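Local coordinates for protein galactan 1,3-beta-galactosidase (Phanerochaete chrysosporium, PDB 7BYS) that probably hydrolyses beta-1,3-galactan chains as an exo-acting glycoside hydrolase of family 43 that also carries a calcium-binding carbohydrate-binding module, at residues W59-Q62 with N63-L66; I86-Q89 with K90-E93; S127-L131 with G132-R136; D143-S146 with A147-Y151. All coordinates share one frame; numbering follows the deposited sequence. Where two conformers were deposited one is given.

Overall arrangement
The four contacts come one after another along the chain, all within the family 43 domain, a five-bladed beta-propeller. Interaction 1 is at strand 60-61, an edge of the four-stranded blade sheet that starts at strand 22-27. Interactions 2 and 3 share the next sheet: residues 86-93 join its strands 79-88 and 93-101, and residues 127-136 lead from its last strand, 123-128, to strand 138-142. Interaction 4 is the hairpin between strands 138-142 and 150-156 of the following blade. Interactions 2 and 4 have centres about 11 Å apart and touch, Ile86 packing on Ala150; interactions 1 and 3 are about 28 Å apart between centres. Together they sample local turns and connections of three successive blades.

Interaction 1 (W59-Q62 with N63-L66); sequences WSRQ and NDAL
From Arg61 to Asp64 the backbone continues nearly extended as it leaves strand 60-61, an outermost strand of one blade of the family 43 beta-propeller. Directly afterwards Ala65 and Leu66 both face Val48, forming a classic beta bulge. Three residues apart, Arg61 and Asp64 are joined by a salt bridge: Arg61 NH2 donates to Asp64 OD1 over 3.0 Å, with an N-H...O angle of 150°. OD1 receives it on its syn lone pair, while the guanidinium and carboxylate planes stand 44° apart. The arginine can span this distance because its chain is extended from CG to NE, with CG anti to the backbone N (chi1 -168°). Its NH2 also forms a salt bridge with Asp37, which ties the chain here to a second carboxylate. Gln62 takes another course, bending back along the preceding residues until NE2 donates to Ser60 O at 3.1 Å from above the carbonyl plane. A water at the edge of the guanidinium, in its plane, completes the link: it accepts from Arg61 NE at 3.0 Å and donates both to Gln62 O and to Asp64 OD1, each 2.7 Å from it.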
loop_
_atom_site.group_PDB
_atom_site.type_symbol
_atom_site.label_atom_id
_atom_site.label_comp_id
_atom_site.label_asym_id
_atom_site.label_seq_id
_atom_site.Cartn_x
_atom_site.Cartn_y
_atom_site.Cartn_z
ATOM N N TRP A 59 -11.223 -8.013 8.502
ATOM C CA TRP A 59 -12.076 -7.131 7.719
ATOM C C TRP A 59 -13.268 -7.910 7.191
ATOM O O TRP A 59 -13.100 -8.974 6.581
ATOM C CB TRP A 59 -11.290 -6.521 6.553
ATOM C CG TRP A 59 -10.235 -5.560 7.006
ATOM C CD1 TRP A 59 -8.893 -5.788 7.116
ATOM C CD2 TRP A 59 -10.448 -4.202 7.412
ATOM N NE1 TRP A 59 -8.256 -4.657 7.572
ATOM C CE2 TRP A 59 -9.186 -3.669 7.773
ATOM C CE3 TRP A 59 -11.584 -3.392 7.519
ATOM C CZ2 TRP A 59 -9.031 -2.349 8.216
ATOM C CZ3 TRP A 59 -11.431 -2.078 7.967
ATOM C CH2 TRP A 59 -10.162 -1.575 8.310
ATOM N N SER A 60 -14.460 -7.376 7.421
ATOM C CA SER A 60 -15.712 -8.001 7.025
ATOM C C SER A 60 -16.310 -7.201 5.875
ATOM O O SER A 60 -16.588 -6.008 6.028
ATOM C CB SER A 60 -16.668 -8.001 8.217
ATOM O OG SER A 60 -17.850 -8.724 7.934
ATOM N N ARG A 61 -16.509 -7.853 4.730
ATOM C CA ARG A 61 -16.998 -7.153 3.549
ATOM C C ARG A 61 -18.501 -6.905 3.623
ATOM O O ARG A 61 -19.292 -7.841 3.800
ATOM C CB ARG A 61 -16.640 -7.909 2.273
ATOM C CG ARG A 61 -16.882 -7.050 1.058
ATOM C CD ARG A 61 -16.362 -7.653 -0.217
ATOM N NE ARG A 61 -16.516 -6.685 -1.293
ATOM C CZ ARG A 61 -16.045 -6.829 -2.527
ATOM N NH1 ARG A 61 -15.365 -7.922 -2.856
ATOM N NH2 ARG A 61 -16.260 -5.877 -3.435
ATOM N N GLN A 62 -18.890 -5.643 3.490
ATOM C CA GLN A 62 -20.289 -5.257 3.398
ATOM C C GLN A 62 -20.653 -5.045 1.936
ATOM O O GLN A 62 -19.812 -5.143 1.038
ATOM C CB GLN A 62 -20.547 -3.979 4.208
ATOM C CG GLN A 62 -19.888 -3.977 5.572
ATOM C CD GLN A 62 -20.420 -5.077 6.457
ATOM O OE1 GLN A 62 -21.632 -5.253 6.579
ATOM N NE2 GLN A 62 -19.514 -5.828 7.084
ATOM N N ASN A 63 -21.932 -4.770 1.693
ATOM C CA ASN A 63 -22.348 -4.414 0.343
ATOM C C ASN A 63 -21.521 -3.227 -0.159
ATOM O O ASN A 63 -21.092 -2.369 0.616
ATOM C CB ASN A 63 -23.849 -4.103 0.328
ATOM C CG ASN A 63 -24.700 -5.338 0.614
ATOM O OD1 ASN A 63 -24.576 -6.357 -0.065
ATOM N ND2 ASN A 63 -25.551 -5.256 1.630
ATOM N N ASP A 64 -21.268 -3.201 -1.465
ATOM C CA ASP A 64 -20.428 -2.155 -2.036
ATOM C C ASP A 64 -20.983 -0.769 -1.726
ATOM O O ASP A 64 -22.198 -0.548 -1.722
ATOM C CB ASP A 64 -20.312 -2.342 -3.547
ATOM C CG ASP A 64 -19.488 -3.557 -3.925
ATOM O OD1 ASP A 64 -18.601 -3.955 -3.143
ATOM O OD2 ASP A 64 -19.724 -4.102 -5.026
ATOM N N ALA A 65 -20.078 0.170 -1.465
ATOM C CA ALA A 65 -20.497 1.529 -1.158
ATOM C C ALA A 65 -20.880 2.318 -2.407
ATOM O O ALA A 65 -21.722 3.222 -2.330
ATOM C CB ALA A 65 -19.380 2.258 -0.411
ATOM N N LEU A 66 -20.270 2.019 -3.552
ATOM C CA LEU A 66 -20.595 2.713 -4.794
ATOM C C LEU A 66 -20.561 1.719 -5.945
ATOM O O LEU A 66 -19.644 0.897 -6.046
ATOM C CB LEU A 66 -19.649 3.903 -5.073
ATOM C CG LEU A 66 -20.117 4.813 -6.212
ATOM C CD1 LEU A 66 -21.344 5.581 -5.761
ATOM C CD2 LEU A 66 -19.006 5.760 -6.646
HETATM O O HOH W 1 -17.888 -4.153 -0.557
#

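Interaction 2 (I86-Q89 with K90-E93)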
loop_
_atom_site.group_PDB
_atom_site.type_symbol
_atom_site.label_atom_id
_atom_site.label_comp_id
_atom_site.label_asym_id
_atom_site.label_seq_id
_atom_site.Cartn_x
_atom_site.Cartn_y
_atom_site.Cartn_z
ATOM N N ILE A 86 -15.499 11.074 4.537
ATOM C CA ILE A 86 -15.523 11.782 5.812
ATOM C C ILE A 86 -16.968 12.042 6.225
ATOM O O ILE A 86 -17.871 12.129 5.387
ATOM C CB ILE A 86 -14.703 13.094 5.790
ATOM C CG1 ILE A 86 -15.197 14.034 4.694
ATOM C CG2 ILE A 86 -13.205 12.803 5.643
ATOM C CD1 ILE A 86 -14.495 15.382 4.717
ATOM N N PHE A 87 -17.186 12.173 7.532
ATOM C CA PHE A 87 -18.523 12.405 8.071
ATOM C C PHE A 87 -18.739 13.892 8.299
ATOM O O PHE A 87 -17.921 14.556 8.949
ATOM C CB PHE A 87 -18.719 11.647 9.382
ATOM C CG PHE A 87 -20.083 11.834 9.998
ATOM C CD1 PHE A 87 -21.215 11.300 9.394
ATOM C CD2 PHE A 87 -20.229 12.544 11.179
ATOM C CE1 PHE A 87 -22.476 11.464 9.972
ATOM C CE2 PHE A 87 -21.485 12.712 11.756
ATOM C CZ PHE A 87 -22.598 12.166 11.154
ATOM N N ASN A 88 -19.841 14.400 7.767
ATOM C CA ASN A 88 -20.242 15.789 7.950
ATOM C C ASN A 88 -21.229 15.870 9.116
ATOM O O ASN A 88 -22.368 15.393 9.012
ATOM C CB ASN A 88 -20.866 16.326 6.670
ATOM C CG ASN A 88 -21.118 17.814 6.740
ATOM O OD1 ASN A 88 -22.034 18.257 7.426
ATOM N ND2 ASN A 88 -20.298 18.592 6.054
ATOM N N GLN A 89 -20.776 16.453 10.226
ATOM C CA GLN A 89 -21.604 16.555 11.428
ATOM C C GLN A 89 -22.792 17.486 11.228
ATOM O O GLN A 89 -23.892 17.205 11.719
ATOM C CB GLN A 89 -20.753 17.022 12.608
ATOM C CG GLN A 89 -19.777 15.959 13.084
ATOM C CD GLN A 89 -19.099 16.296 14.404
ATOM O OE1 GLN A 89 -18.209 15.573 14.855
ATOM N NE2 GLN A 89 -19.515 17.393 15.027
ATOM N N LYS A 90 -22.590 18.606 10.532
ATOM C CA LYS A 90 -23.679 19.559 10.329
ATOM C C LYS A 90 -24.878 18.901 9.653
ATOM O O LYS A 90 -26.031 19.164 10.023
ATOM C CB LYS A 90 -23.182 20.749 9.499
ATOM C CG LYS A 90 -24.265 21.763 9.141
ATOM C CD LYS A 90 -23.699 22.947 8.358
ATOM C CE LYS A 90 -23.532 22.631 6.877
ATOM N NZ LYS A 90 -24.815 22.502 6.132
ATOM N N ASN A 91 -24.633 18.031 8.671
ATOM C CA ASN A 91 -25.692 17.416 7.882
ATOM C C ASN A 91 -25.962 15.968 8.271
ATOM O O ASN A 91 -26.874 15.354 7.706
ATOM C CB ASN A 91 -25.338 17.477 6.392
ATOM C CG ASN A 91 -25.151 18.894 5.899
ATOM O OD1 ASN A 91 -25.746 19.832 6.429
ATOM N ND2 ASN A 91 -24.328 19.059 4.872
ATOM N N SER A 92 -25.193 15.418 9.212
ATOM C CA SER A 92 -25.255 13.996 9.568
ATOM C C SER A 92 -25.159 13.111 8.325
ATOM O O SER A 92 -25.967 12.205 8.104
ATOM C CB SER A 92 -26.501 13.679 10.394
ATOM O OG SER A 92 -26.565 14.516 11.535
ATOM N N GLU A 93 -24.152 13.384 7.500
ATOM C CA GLU A 93 -24.035 12.760 6.195
ATOM C C GLU A 93 -22.596 12.332 5.961
ATOM O O GLU A 93 -21.657 13.069 6.284
ATOM C CB GLU A 93 -24.423 13.774 5.118
ATOM C CG GLU A 93 -24.516 13.205 3.729
ATOM C CD GLU A 93 -25.102 14.192 2.750
ATOM O OE1 GLU A 93 -24.483 15.264 2.539
ATOM O OE2 GLU A 93 -26.188 13.908 2.196
HETATM O O HOH W 2 -24.798 14.789 13.237
#
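Phe87 lays its ring against the returning chain, with CE1 3.6 Å from Ser92 C and obliquely placed to that backbone; the same ring meets that of Tyr94 with the planes inclined at about 50°. Next along the strand, Asn88 pairs with Glu93 as an antiparallel hydrogen-bonded pair. Asn88 N donates to Glu93 O over 2.7 Å, and Glu93 N returns a bond to Asn88 O at 3.1 Å. The Asn88 side chain then bridges the inside of the turn: with CG anti to the backbone N (chi1 -172°), OD1 is carried forward to accept from Asn91 N at 2.9 Å, the donor lying in the carbonyl plane. Lys90 CB also packs on this oxygen, and the amide of Asn91 lies almost parallel to that of Asn88. The other end of the Asn88 amide is engaged too, as ND2 donates to Ala169 O. Gln89 comes last; its O receives a weak bond from Ser92 N and a further one from a water. On the returning side, Lys90 curls at its far end so that NZ donates to Asn91 OD1 at 2.8 Å. Asn170 OD1 accepts from both Lys90 NZ and Asn91 ND2, fastening the turn to the neighbouring blade. Ser92 and Glu93 both face Asn88, and the positive phi of Ser92 (51°) suits the G1 beta bulge thus formed, which closes the beta-hairpin between strands 79-88 and 93-101 of a propeller blade.

Interaction 3 (S127-L131 with G132-R136); sequences SFKPL and GADSR
Lys129 NZ is gripped by three oxygens: it donates to Asp134 OD1 at 2.8 Å, in a salt bridge, and to the backbone oxygens of Ala107 and Ala108. The side chains of Lys129 and Asp134 lie alongside each other and point the same way, and the ammonium reaches OD1 on its anti side, 33° out of the carboxylate plane. A bend at the last torsion of the lysine (chi4 -69°) turns NZ to the acid. Closer to the backbone, Lys129 CB rests on Ala133 O at 3.2 Å. Asp134 OD2 is held separately: Arg136 NH1 meets it from above the carboxylate plane at 3.0 Å, and Asn158 N also donates to it. With both oxygens engaged by cations, the carboxylate is probably ionised and its rotation fixed. The chain between these charges reverses through two overlapping beta turns. Gly132 N donates to Lys129 O over 3.0 Å, closing a type II turn, and Ala133 N donates to Pro130 O, also over 3.0 Å, closing a type I' turn about Leu131 and Gly132. Pro130 fills the inner side, its CG 3.6 Å from Ser135 CB, and the proline also packs on Leu152 and Tyr154. Leu131, at the apex, touches the N-acetylglucosamine on Asn173. The segment is an inter-blade connection of the beta-propeller, from strand 123-128 to strand 138-142, and it leads directly to Asp137, which binds galactose, absent here, in another structure of this protein.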
loop_
_atom_site.group_PDB
_atom_site.type_symbol
_atom_site.label_atom_id
_atom_site.label_comp_id
_atom_site.label_asym_id
_atom_site.label_seq_id
_atom_site.Cartn_x
_atom_site.Cartn_y
_atom_site.Cartn_z
ATOM N N SER A 127 -19.589 14.617 -11.271
ATOM C CA SER A 127 -18.159 14.875 -11.311
ATOM C C SER A 127 -17.876 16.277 -11.838
ATOM O O SER A 127 -18.656 16.830 -12.626
ATOM C CB SER A 127 -17.447 13.836 -12.179
ATOM O OG SER A 127 -17.686 12.528 -11.680
ATOM N N PHE A 128 -16.746 16.847 -11.416
ATOM C CA PHE A 128 -16.401 18.206 -11.815
ATOM C C PHE A 128 -14.905 18.453 -11.632
ATOM O O PHE A 128 -14.198 17.676 -10.985
ATOM C CB PHE A 128 -17.233 19.238 -11.041
ATOM C CG PHE A 128 -17.054 19.167 -9.541
ATOM C CD1 PHE A 128 -17.820 18.306 -8.766
ATOM C CD2 PHE A 128 -16.114 19.955 -8.913
ATOM C CE1 PHE A 128 -17.649 18.249 -7.392
ATOM C CE2 PHE A 128 -15.937 19.898 -7.540
ATOM C CZ PHE A 128 -16.708 19.043 -6.787
ATOM N N LYS A 129 -14.424 19.546 -12.252
ATOM C CA LYS A 129 -13.056 20.018 -12.050
ATOM C C LYS A 129 -13.036 21.032 -10.917
ATOM O O LYS A 129 -13.724 22.063 -11.013
ATOM C CB LYS A 129 -12.531 20.682 -13.308
ATOM C CG LYS A 129 -12.162 19.723 -14.432
ATOM C CD LYS A 129 -11.422 20.474 -15.536
ATOM C CE LYS A 129 -10.862 19.540 -16.589
ATOM N NZ LYS A 129 -9.750 18.715 -16.060
ATOM N N PRO A 130 -12.260 20.808 -9.855
ATOM C CA PRO A 130 -12.242 21.752 -8.724
ATOM C C PRO A 130 -11.643 23.098 -9.118
ATOM O O PRO A 130 -10.518 23.177 -9.623
ATOM C CB PRO A 130 -11.376 21.040 -7.679
ATOM C CG PRO A 130 -10.561 20.074 -8.452
ATOM C CD PRO A 130 -11.402 19.637 -9.619
ATOM N N LEU A 131 -12.409 24.160 -8.865
ATOM C CA LEU A 131 -12.090 25.517 -9.326
ATOM C C LEU A 131 -11.776 25.562 -10.818
ATOM O O LEU A 131 -11.063 26.459 -11.286
ATOM C CB LEU A 131 -10.987 26.172 -8.488
ATOM C CG LEU A 131 -11.238 26.105 -6.977
ATOM C CD1 LEU A 131 -10.031 26.584 -6.229
ATOM C CD2 LEU A 131 -12.474 26.914 -6.577
ATOM N N GLY A 132 -12.292 24.595 -11.571
ATOM C CA GLY A 132 -12.083 24.529 -12.998
ATOM C C GLY A 132 -10.757 23.945 -13.438
ATOM O O GLY A 132 -10.501 23.893 -14.645
ATOM N N ALA A 133 -9.910 23.508 -12.512
ATOM C CA ALA A 133 -8.592 22.976 -12.836
ATOM C C ALA A 133 -8.591 21.458 -12.717
ATOM O O ALA A 133 -9.512 20.855 -12.166
ATOM C CB ALA A 133 -7.526 23.583 -11.914
ATOM N N ASP A 134 -7.539 20.847 -13.263
ATOM C CA ASP A 134 -7.387 19.401 -13.224
ATOM C C ASP A 134 -7.324 18.899 -11.791
ATOM O O ASP A 134 -6.749 19.535 -10.899
ATOM C CB ASP A 134 -6.055 18.993 -13.856
ATOM C CG ASP A 134 -6.038 19.133 -15.358
ATOM O OD1 ASP A 134 -7.077 19.495 -15.961
ATOM O OD2 ASP A 134 -4.957 18.870 -15.938
ATOM N N SER A 135 -7.877 17.711 -11.594
ATOM C CA SER A 135 -7.632 16.933 -10.385
ATOM C C SER A 135 -7.502 15.480 -10.802
ATOM O O SER A 135 -8.423 14.921 -11.407
ATOM C CB SER A 135 -8.782 17.113 -9.391
ATOM O OG SER A 135 -8.567 16.357 -8.208
ATOM N N ARG A 136 -6.360 14.867 -10.483
ATOM C CA ARG A 136 -6.168 13.449 -10.760
ATOM C C ARG A 136 -6.049 12.692 -9.439
ATOM O O ARG A 136 -7.047 12.587 -8.724
ATOM C CB ARG A 136 -5.038 13.219 -11.770
ATOM C CG ARG A 136 -5.470 13.614 -13.173
ATOM C CD ARG A 136 -4.378 13.374 -14.205
ATOM N NE ARG A 136 -4.830 13.691 -15.559
ATOM C CZ ARG A 136 -4.830 14.911 -16.086
ATOM N NH1 ARG A 136 -4.427 15.962 -15.386
ATOM N NH2 ARG A 136 -5.268 15.087 -17.329
#

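Interaction 4 (D143-S146 with A147-Y151)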
loop_
_atom_site.group_PDB
_atom_site.type_symbol
_atom_site.label_atom_id
_atom_site.label_comp_id
_atom_site.label_asym_id
_atom_site.label_seq_id
_atom_site.Cartn_x
_atom_site.Cartn_y
_atom_site.Cartn_z
ATOM N N ASP A 143 -9.726 18.142 9.223
ATOM C CA ASP A 143 -9.040 18.661 10.393
ATOM C C ASP A 143 -9.895 18.451 11.640
ATOM O O ASP A 143 -11.081 18.114 11.575
ATOM C CB ASP A 143 -8.738 20.146 10.187
ATOM C CG ASP A 143 -7.481 20.608 10.910
ATOM O OD1 ASP A 143 -6.918 19.848 11.726
ATOM O OD2 ASP A 143 -7.061 21.761 10.635
ATOM N N ASP A 144 -9.271 18.665 12.801
ATOM C CA ASP A 144 -9.938 18.486 14.086
ATOM C C ASP A 144 -10.213 19.815 14.779
ATOM O O ASP A 144 -10.318 19.866 16.012
ATOM C CB ASP A 144 -9.170 17.508 14.986
ATOM C CG ASP A 144 -7.776 17.995 15.348
ATOM O OD1 ASP A 144 -7.351 19.073 14.883
ATOM O OD2 ASP A 144 -7.092 17.284 16.120
ATOM N N ASP A 145 -10.321 20.889 14.010
ATOM C CA ASP A 145 -10.860 22.134 14.530
ATOM C C ASP A 145 -12.360 21.987 14.778
ATOM O O ASP A 145 -12.966 20.950 14.506
ATOM C CB ASP A 145 -10.566 23.276 13.564
ATOM C CG ASP A 145 -11.204 23.075 12.197
ATOM O OD1 ASP A 145 -11.374 21.919 11.751
ATOM O OD2 ASP A 145 -11.528 24.092 11.553
ATOM N N SER A 146 -12.965 23.055 15.309
ATOM C CA SER A 146 -14.364 22.982 15.720
ATOM C C SER A 146 -15.287 22.718 14.536
ATOM O O SER A 146 -16.269 21.979 14.659
ATOM C CB SER A 146 -14.770 24.264 16.455
ATOM O OG SER A 146 -14.177 25.404 15.857
ATOM N N ALA A 147 -14.978 23.298 13.377
ATOM C CA ALA A 147 -15.793 23.096 12.189
ATOM C C ALA A 147 -15.465 21.803 11.453
ATOM O O ALA A 147 -16.152 21.483 10.477
ATOM C CB ALA A 147 -15.656 24.285 11.235
ATOM N N GLN A 148 -14.457 21.051 11.898
ATOM C CA GLN A 148 -13.978 19.884 11.159
ATOM C C GLN A 148 -13.767 20.250 9.693
ATOM O O GLN A 148 -14.322 19.634 8.779
ATOM C CB GLN A 148 -14.906 18.682 11.333
ATOM C CG GLN A 148 -15.117 18.260 12.783
ATOM C CD GLN A 148 -16.413 18.787 13.354
ATOM O OE1 GLN A 148 -17.360 19.063 12.619
ATOM N NE2 GLN A 148 -16.462 18.934 14.674
ATOM N N THR A 149 -12.979 21.299 9.481
ATOM C CA THR A 149 -12.764 21.810 8.142
ATOM C C THR A 149 -12.046 20.754 7.309
ATOM O O THR A 149 -11.089 20.120 7.770
ATOM C CB THR A 149 -11.929 23.086 8.217
ATOM O OG1 THR A 149 -12.545 24.005 9.137
ATOM C CG2 THR A 149 -11.836 23.734 6.859
ATOM N N ALA A 150 -12.522 20.556 6.084
ATOM C CA ALA A 150 -11.987 19.525 5.212
ATOM C C ALA A 150 -11.319 20.145 3.991
ATOM O O ALA A 150 -11.632 21.274 3.578
ATOM C CB ALA A 150 -13.091 18.555 4.787
ATOM N N TYR A 151 -10.389 19.378 3.412
ATOM C CA TYR A 151 -9.538 19.842 2.326
ATOM C C TYR A 151 -9.375 18.757 1.275
ATOM O O TYR A 151 -9.213 17.575 1.607
ATOM C CB TYR A 151 -8.148 20.198 2.876
ATOM C CG TYR A 151 -8.187 21.280 3.917
ATOM C CD1 TYR A 151 -8.515 20.999 5.236
ATOM C CD2 TYR A 151 -7.906 22.598 3.573
ATOM C CE1 TYR A 151 -8.567 21.999 6.192
ATOM C CE2 TYR A 151 -7.939 23.607 4.519
ATOM C CZ TYR A 151 -8.273 23.306 5.821
ATOM O OH TYR A 151 -8.297 24.320 6.759
HETATM O O HOH W 3 -8.536 23.680 9.322
HETATM O O HOH W 4 -13.724 18.941 16.122
#
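A type I beta turn from Asp145 to Gln148 reverses the chain in the hairpin between strands 138-142 and 150-156 of a propeller blade. Gln148 N donates to Asp145 O at 3.0 Å to close it, and Asp143 N, bonded to Thr149 O over 2.8 Å, ties its base. Across the turn the Asp145 carboxylate faces Thr149 with both oxygens. OD1 accepts from Thr149 N at 2.8 Å, and OD2 accepts from Thr149 OG1 at 2.6 Å, each on its syn lone pair; the two side chains cross at about a right angle. Asp145 presents itself this way because CG stands between the backbone N and the carbonyl carbon (chi1 62°). A CA-H...O contact runs from Gln148 CA to Asp143 O. Behind it, Asp143 OD2 reaches Tyr151 OH through a water that lies in the plane of the tyrosine ring, at its edge, and donates to OD2 over 2.8 Å. OD2 also has a hydrogen bond with Tyr198 OH, and OD1 a salt bridge with Lys193 NZ. A second water donates to Asp145 O. Held by an amide and a hydroxyl at once, the carboxylate of Asp145 is fixed in rotation, and these two donors would probably help stabilise its negative charge.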